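Long-range contact in phosphate transporter (Thermotoga maritima MSB8, PDB 6L85), which probably imports phosphate across the cell membrane, driven by sodium ions, as a bacterial relative of the human SLC20 carriers: residues B[49-60]-B[251-260]. Sequence-based numbering, arbitrary orientation.
Sequences EFLGAVMFGSHV and SFSHGANDVA. With NA (sodium ion), chain R.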
ATOM      1  N   GLU B  49       4.488  -2.388  10.090  1.00 32.71           N
ATOM      2  CA  GLU B  49       3.725  -2.830  11.257  1.00 34.34           C
ATOM      3  C   GLU B  49       2.380  -2.110  11.312  1.00 37.33           C
ATOM      4  O   GLU B  49       1.327  -2.729  11.540  1.00 34.15           O
ATOM      5  CB  GLU B  49       4.505  -2.544  12.551  1.00 35.54           C
ATOM      6  CG  GLU B  49       5.830  -3.262  12.739  1.00 37.37           C
ATOM      7  CD  GLU B  49       5.615  -4.674  13.246  1.00 41.58           C
ATOM      8  OE1 GLU B  49       4.527  -4.921  13.804  1.00 41.95           O
ATOM      9  OE2 GLU B  49       6.505  -5.528  13.068  1.00 46.29           O
ATOM     10  N   PHE B  50       2.405  -0.785  11.117  1.00 31.04           N
ATOM     11  CA  PHE B  50       1.169  -0.008  11.171  1.00 31.44           C
ATOM     12  C   PHE B  50       0.237  -0.432  10.048  1.00 30.06           C
ATOM     13  O   PHE B  50      -0.970  -0.579  10.257  1.00 33.13           O
ATOM     14  CB  PHE B  50       1.489   1.496  11.114  1.00 31.84           C
ATOM     15  CG  PHE B  50       0.278   2.377  10.916  1.00 35.30           C
ATOM     16  CD1 PHE B  50      -0.514   2.755  11.995  1.00 32.48           C
ATOM     17  CD2 PHE B  50      -0.072   2.824   9.643  1.00 39.34           C
ATOM     18  CE1 PHE B  50      -1.638   3.565  11.803  1.00 35.18           C
ATOM     19  CE2 PHE B  50      -1.196   3.655   9.447  1.00 35.26           C
ATOM     20  CZ  PHE B  50      -1.968   4.024  10.513  1.00 31.63           C
ATOM     21  N   LEU B  51       0.794  -0.706   8.865  1.00 31.56           N
ATOM     22  CA  LEU B  51      -0.039  -1.107   7.732  1.00 31.33           C
ATOM     23  C   LEU B  51      -0.718  -2.456   7.971  1.00 36.63           C
ATOM     24  O   LEU B  51      -1.899  -2.631   7.646  1.00 34.44           O
ATOM     25  CB  LEU B  51       0.818  -1.154   6.470  1.00 36.84           C
ATOM     26  CG  LEU B  51       0.092  -1.151   5.132  1.00 39.98           C
ATOM     27  CD1 LEU B  51      -0.605   0.192   4.949  1.00 40.81           C
ATOM     28  CD2 LEU B  51       1.090  -1.409   4.018  1.00 46.69           C
ATOM     29  N   GLY B  52       0.026  -3.436   8.504  1.00 35.77           N
ATOM     30  CA  GLY B  52      -0.581  -4.722   8.828  1.00 31.86           C
ATOM     31  C   GLY B  52      -1.624  -4.616   9.921  1.00 30.06           C
ATOM     32  O   GLY B  52      -2.692  -5.217   9.829  1.00 31.70           O
ATOM     33  N   ALA B  53      -1.340  -3.821  10.960  1.00 30.06           N
ATOM     34  CA  ALA B  53      -2.314  -3.611  12.024  1.00 30.06           C
ATOM     35  C   ALA B  53      -3.625  -3.047  11.483  1.00 38.54           C
ATOM     36  O   ALA B  53      -4.712  -3.480  11.886  1.00 34.97           O
ATOM     37  CB  ALA B  53      -1.736  -2.669  13.078  1.00 30.28           C
ATOM     38  N   VAL B  54      -3.543  -2.067  10.578  1.00 38.51           N
ATOM     39  CA  VAL B  54      -4.751  -1.413  10.083  1.00 35.22           C
ATOM     40  C   VAL B  54      -5.442  -2.251   9.007  1.00 32.05           C
ATOM     41  O   VAL B  54      -6.674  -2.268   8.912  1.00 35.96           O
ATOM     42  CB  VAL B  54      -4.398   0.001   9.563  1.00 43.32           C
ATOM     43  CG1 VAL B  54      -5.437   0.475   8.552  1.00 44.59           C
ATOM     44  CG2 VAL B  54      -4.285   0.984  10.730  1.00 37.90           C
ATOM     45  N   MET B  55      -4.683  -2.923   8.144  1.00 31.93           N
ATOM     46  CA  MET B  55      -5.330  -3.664   7.070  1.00 34.94           C
ATOM     47  C   MET B  55      -5.865  -5.018   7.533  1.00 36.77           C
ATOM     48  O   MET B  55      -6.813  -5.539   6.930  1.00 34.54           O
ATOM     49  CB  MET B  55      -4.353  -3.847   5.897  1.00 38.69           C
ATOM     50  CG  MET B  55      -4.012  -2.531   5.134  1.00 38.42           C
ATOM     51  SD  MET B  55      -2.910  -2.813   3.731  1.00 33.07           S
ATOM     52  CE  MET B  55      -3.859  -3.949   2.718  1.00 40.41           C
ATOM     53  N   PHE B  56      -5.282  -5.616   8.582  1.00 35.21           N
ATOM     54  CA  PHE B  56      -5.644  -6.988   8.927  1.00 38.20           C
ATOM     55  C   PHE B  56      -5.734  -7.265  10.420  1.00 35.95           C
ATOM     56  O   PHE B  56      -5.996  -8.407  10.781  1.00 41.83           O
ATOM     57  CB  PHE B  56      -4.640  -7.983   8.287  1.00 39.43           C
ATOM     58  CG  PHE B  56      -5.280  -9.235   7.753  1.00 45.37           C
ATOM     59  CD1 PHE B  56      -6.250  -9.168   6.757  1.00 46.35           C
ATOM     60  CD2 PHE B  56      -4.929 -10.483   8.257  1.00 49.09           C
ATOM     61  CE1 PHE B  56      -6.877 -10.330   6.277  1.00 49.47           C
ATOM     62  CE2 PHE B  56      -5.551 -11.665   7.786  1.00 52.94           C
ATOM     63  CZ  PHE B  56      -6.529 -11.585   6.791  1.00 47.13           C
ATOM     64  N   GLY B  57      -5.570  -6.265  11.296  1.00 36.15           N
ATOM     65  CA  GLY B  57      -5.497  -6.477  12.731  1.00 30.06           C
ATOM     66  C   GLY B  57      -6.809  -6.715  13.466  1.00 40.25           C
ATOM     67  O   GLY B  57      -6.771  -7.121  14.636  1.00 34.98           O
ATOM     68  N   SER B  58      -7.970  -6.485  12.840  1.00 35.15           N
ATOM     69  CA  SER B  58      -9.210  -6.591  13.612  1.00 42.25           C
ATOM     70  C   SER B  58      -9.589  -8.046  13.910  1.00 37.36           C
ATOM     71  O   SER B  58     -10.252  -8.320  14.919  1.00 39.29           O
ATOM     72  CB  SER B  58     -10.363  -5.880  12.887  1.00 36.97           C
ATOM     73  OG  SER B  58     -10.643  -6.521  11.647  1.00 44.69           O
ATOM     74  N   HIS B  59      -9.150  -8.982  13.067  1.00 39.07           N
ATOM     75  CA  HIS B  59      -9.610 -10.366  13.152  1.00 42.32           C
ATOM     76  C   HIS B  59      -9.110 -11.066  14.412  1.00 40.87           C
ATOM     77  O   HIS B  59      -9.891 -11.706  15.124  1.00 36.44           O
ATOM     78  CB  HIS B  59      -9.190 -11.105  11.889  1.00 40.46           C
ATOM     79  CG  HIS B  59      -9.552 -10.366  10.640  1.00 45.90           C
ATOM     80  ND1 HIS B  59     -10.859 -10.234  10.210  1.00 47.02           N
ATOM     81  CD2 HIS B  59      -8.792  -9.662   9.764  1.00 41.45           C
ATOM     82  CE1 HIS B  59     -10.885  -9.508   9.105  1.00 46.60           C
ATOM     83  NE2 HIS B  59      -9.644  -9.154   8.809  1.00 45.67           N
ATOM     84  N   VAL B  60      -7.824 -10.928  14.733  1.00 36.10           N
ATOM     85  CA  VAL B  60      -7.344 -11.495  15.988  1.00 36.59           C
ATOM     86  C   VAL B  60      -7.804 -10.656  17.183  1.00 37.38           C
ATOM     87  O   VAL B  60      -7.966 -11.188  18.297  1.00 39.21           O
ATOM     88  CB  VAL B  60      -5.807 -11.650  15.942  1.00 34.60           C
ATOM     89  CG1 VAL B  60      -5.286 -12.215  17.277  1.00 30.97           C
ATOM     90  CG2 VAL B  60      -5.405 -12.536  14.776  1.00 30.06           C
ATOM     91  N   SER B 251       7.058  -7.963   8.896  1.00 33.39           N
ATOM     92  CA  SER B 251       6.586  -6.800   9.657  1.00 34.76           C
ATOM     93  C   SER B 251       5.081  -6.596   9.529  1.00 33.34           C
ATOM     94  O   SER B 251       4.383  -6.312  10.513  1.00 32.42           O
ATOM     95  CB  SER B 251       7.289  -5.542   9.158  1.00 37.96           C
ATOM     96  OG  SER B 251       8.426  -5.267   9.930  1.00 48.86           O
ATOM     97  N   PHE B 252       4.591  -6.653   8.291  1.00 33.91           N
ATOM     98  CA  PHE B 252       3.169  -6.543   8.008  1.00 31.99           C
ATOM     99  C   PHE B 252       2.389  -7.616   8.755  1.00 32.90           C
ATOM    100  O   PHE B 252       1.381  -7.327   9.421  1.00 35.29           O
ATOM    101  CB  PHE B 252       2.962  -6.669   6.493  1.00 31.96           C
ATOM    102  CG  PHE B 252       1.522  -6.575   6.047  1.00 34.44           C
ATOM    103  CD1 PHE B 252       0.696  -7.694   6.060  1.00 34.25           C
ATOM    104  CD2 PHE B 252       1.002  -5.371   5.589  1.00 34.74           C
ATOM    105  CE1 PHE B 252      -0.631  -7.616   5.641  1.00 34.85           C
ATOM    106  CE2 PHE B 252      -0.332  -5.281   5.160  1.00 31.41           C
ATOM    107  CZ  PHE B 252      -1.140  -6.404   5.188  1.00 40.55           C
ATOM    108  N   SER B 253       2.836  -8.873   8.633  1.00 32.46           N
ATOM    109  CA  SER B 253       2.092  -9.966   9.249  1.00 34.64           C
ATOM    110  C   SER B 253       2.165  -9.878  10.770  1.00 30.06           C
ATOM    111  O   SER B 253       1.218 -10.245  11.468  1.00 30.06           O
ATOM    112  CB  SER B 253       2.623 -11.300   8.733  1.00 31.61           C
ATOM    113  OG  SER B 253       3.831 -11.597   9.384  1.00 41.63           O
ATOM    114  N   HIS B 254       3.243  -9.300  11.285  1.00 31.71           N
ATOM    115  CA  HIS B 254       3.361  -9.104  12.720  1.00 33.01           C
ATOM    116  C   HIS B 254       2.353  -8.075  13.219  1.00 35.93           C
ATOM    117  O   HIS B 254       1.685  -8.295  14.241  1.00 36.81           O
ATOM    118  CB  HIS B 254       4.780  -8.677  13.092  1.00 31.21           C
ATOM    119  CG  HIS B 254       4.912  -8.377  14.540  1.00 35.22           C
ATOM    120  ND1 HIS B 254       4.756  -7.109  15.048  1.00 36.00           N
ATOM    121  CD2 HIS B 254       5.093  -9.193  15.606  1.00 35.79           C
ATOM    122  CE1 HIS B 254       4.852  -7.149  16.366  1.00 40.96           C
ATOM    123  NE2 HIS B 254       5.040  -8.408  16.730  1.00 35.68           N
ATOM    124  N   GLY B 255       2.262  -6.924  12.537  1.00 31.74           N
ATOM    125  CA  GLY B 255       1.223  -5.958  12.869  1.00 30.06           C
ATOM    126  C   GLY B 255      -0.165  -6.570  12.811  1.00 30.06           C
ATOM    127  O   GLY B 255      -0.977  -6.365  13.714  1.00 32.00           O
ATOM    128  N   ALA B 256      -0.412  -7.400  11.790  1.00 31.21           N
ATOM    129  CA  ALA B 256      -1.723  -8.008  11.608  1.00 33.01           C
ATOM    130  C   ALA B 256      -2.088  -8.951  12.771  1.00 35.04           C
ATOM    131  O   ALA B 256      -3.212  -8.905  13.289  1.00 30.06           O
ATOM    132  CB  ALA B 256      -1.759  -8.743  10.270  1.00 30.06           C
ATOM    133  N   ASN B 257      -1.138  -9.777  13.221  1.00 30.06           N
ATOM    134  CA  ASN B 257      -1.464 -10.733  14.279  1.00 30.06           C
ATOM    135  C   ASN B 257      -1.384 -10.112  15.668  1.00 31.31           C
ATOM    136  O   ASN B 257      -2.192 -10.454  16.538  1.00 30.87           O
ATOM    137  CB  ASN B 257      -0.543 -11.970  14.218  1.00 31.00           C
ATOM    138  CG  ASN B 257      -1.138 -13.183  14.965  1.00 30.96           C
ATOM    139  OD1 ASN B 257      -0.845 -13.397  16.133  1.00 32.98           O
ATOM    140  ND2 ASN B 257      -2.007 -13.930  14.301  1.00 30.06           N
ATOM    141  N   ASP B 258      -0.452  -9.189  15.899  1.00 30.06           N
ATOM    142  CA  ASP B 258      -0.157  -8.753  17.252  1.00 30.06           C
ATOM    143  C   ASP B 258      -0.782  -7.417  17.648  1.00 34.05           C
ATOM    144  O   ASP B 258      -0.749  -7.099  18.844  1.00 30.77           O
ATOM    145  CB  ASP B 258       1.356  -8.647  17.458  1.00 30.06           C
ATOM    146  CG  ASP B 258       2.014  -9.992  17.776  1.00 31.13           C
ATOM    147  OD1 ASP B 258       1.481 -11.056  17.427  1.00 32.59           O
ATOM    148  OD2 ASP B 258       3.111  -9.961  18.345  1.00 35.43           O
ATOM    149  N   VAL B 259      -1.320  -6.611  16.713  1.00 30.06           N
ATOM    150  CA  VAL B 259      -1.956  -5.390  17.214  1.00 35.78           C
ATOM    151  C   VAL B 259      -3.066  -5.761  18.188  1.00 31.11           C
ATOM    152  O   VAL B 259      -3.291  -5.050  19.166  1.00 35.31           O
ATOM    153  CB  VAL B 259      -2.457  -4.463  16.076  1.00 31.67           C
ATOM    154  CG1 VAL B 259      -3.686  -5.049  15.345  1.00 30.06           C
ATOM    155  CG2 VAL B 259      -2.769  -3.038  16.642  1.00 30.06           C
ATOM    156  N   ALA B 260      -3.705  -6.914  17.982  1.00 30.06           N
ATOM    157  CA  ALA B 260      -4.691  -7.452  18.922  1.00 33.85           C
ATOM    158  C   ALA B 260      -4.215  -7.461  20.372  1.00 34.98           C
ATOM    159  O   ALA B 260      -5.029  -7.245  21.273  1.00 36.70           O
ATOM    160  CB  ALA B 260      -5.089  -8.877  18.526  1.00 35.60           C
TER
HETATM  161 NA    NA R 503       0.115 -12.743  18.102  1.00 34.12          NA
HETATM  162  O   HOH W   1      -5.822 -10.068  12.825  1.00 31.75           O
HETATM  163  O   HOH W   2      -4.294  -8.191  15.557  1.00 30.06           O
HETATM  164  O   HOH W   3      -1.854 -11.923  18.879  1.00 30.32           O
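Glu-49 and His-254 are joined by a short His-carboxylate hydrogen bond. ND1 of His-254 donates to OE1 of Glu-49 at 2.5 Å, nearly straight at 171°. The oxygen is met on its syn side and lies in the plane of the imidazole. The carboxylate is turned 68° from the ring. The bend at chi2 of Glu-49 swings its acid group across to the histidine. With an alanine here the carboxylate is gone, and ND1 of His-254 would probably be left without this acceptor, the ring then held from its NE2 side.

Glycines let the two backbones touch. CA of Gly-52 sits 3.3 Å from O of Phe-252 in a CA-H...O contact. The same CA lies over one face of the Phe-252 ring, a CH-pi contact. SD of Met-55 meets the edge of that ring, 3.8 Å from CE2, as a Met-aromatic pair. CA of Gly-255 approaches O of Glu-49 at 3.5 Å. At Gly-52 and Gly-255 the facing carbonyls, of Phe-252 and Glu-49, leave no room for a CB. The axes of helices 49-56 and 251-258 therefore come within 6.3 Å, crossing at -46°.

Further along, CB of Ala-53 packs 3.6 Å from CB of Val-259. One water bridges O of Phe-56, N of Val-60 and O of Ala-256.

In the second shell, NE2 of His-254 bonds to Asp-22, a ligand of another sodium, and ND2 of Asn-257 is held by O of Leu-342. Asn-257 and Asp-258 bind a sodium ion through OD1, with Thr-107, Ile-344 and a water. Outside this core, helix 286-302 packs against Glu-49 and Phe-50, helix 320-339 touches Phe-56 and Asn-257, and Phe-50 meets Phe-209 of the second subunit edge-to-face, so the buried crossing links a sodium site to the dimer interface.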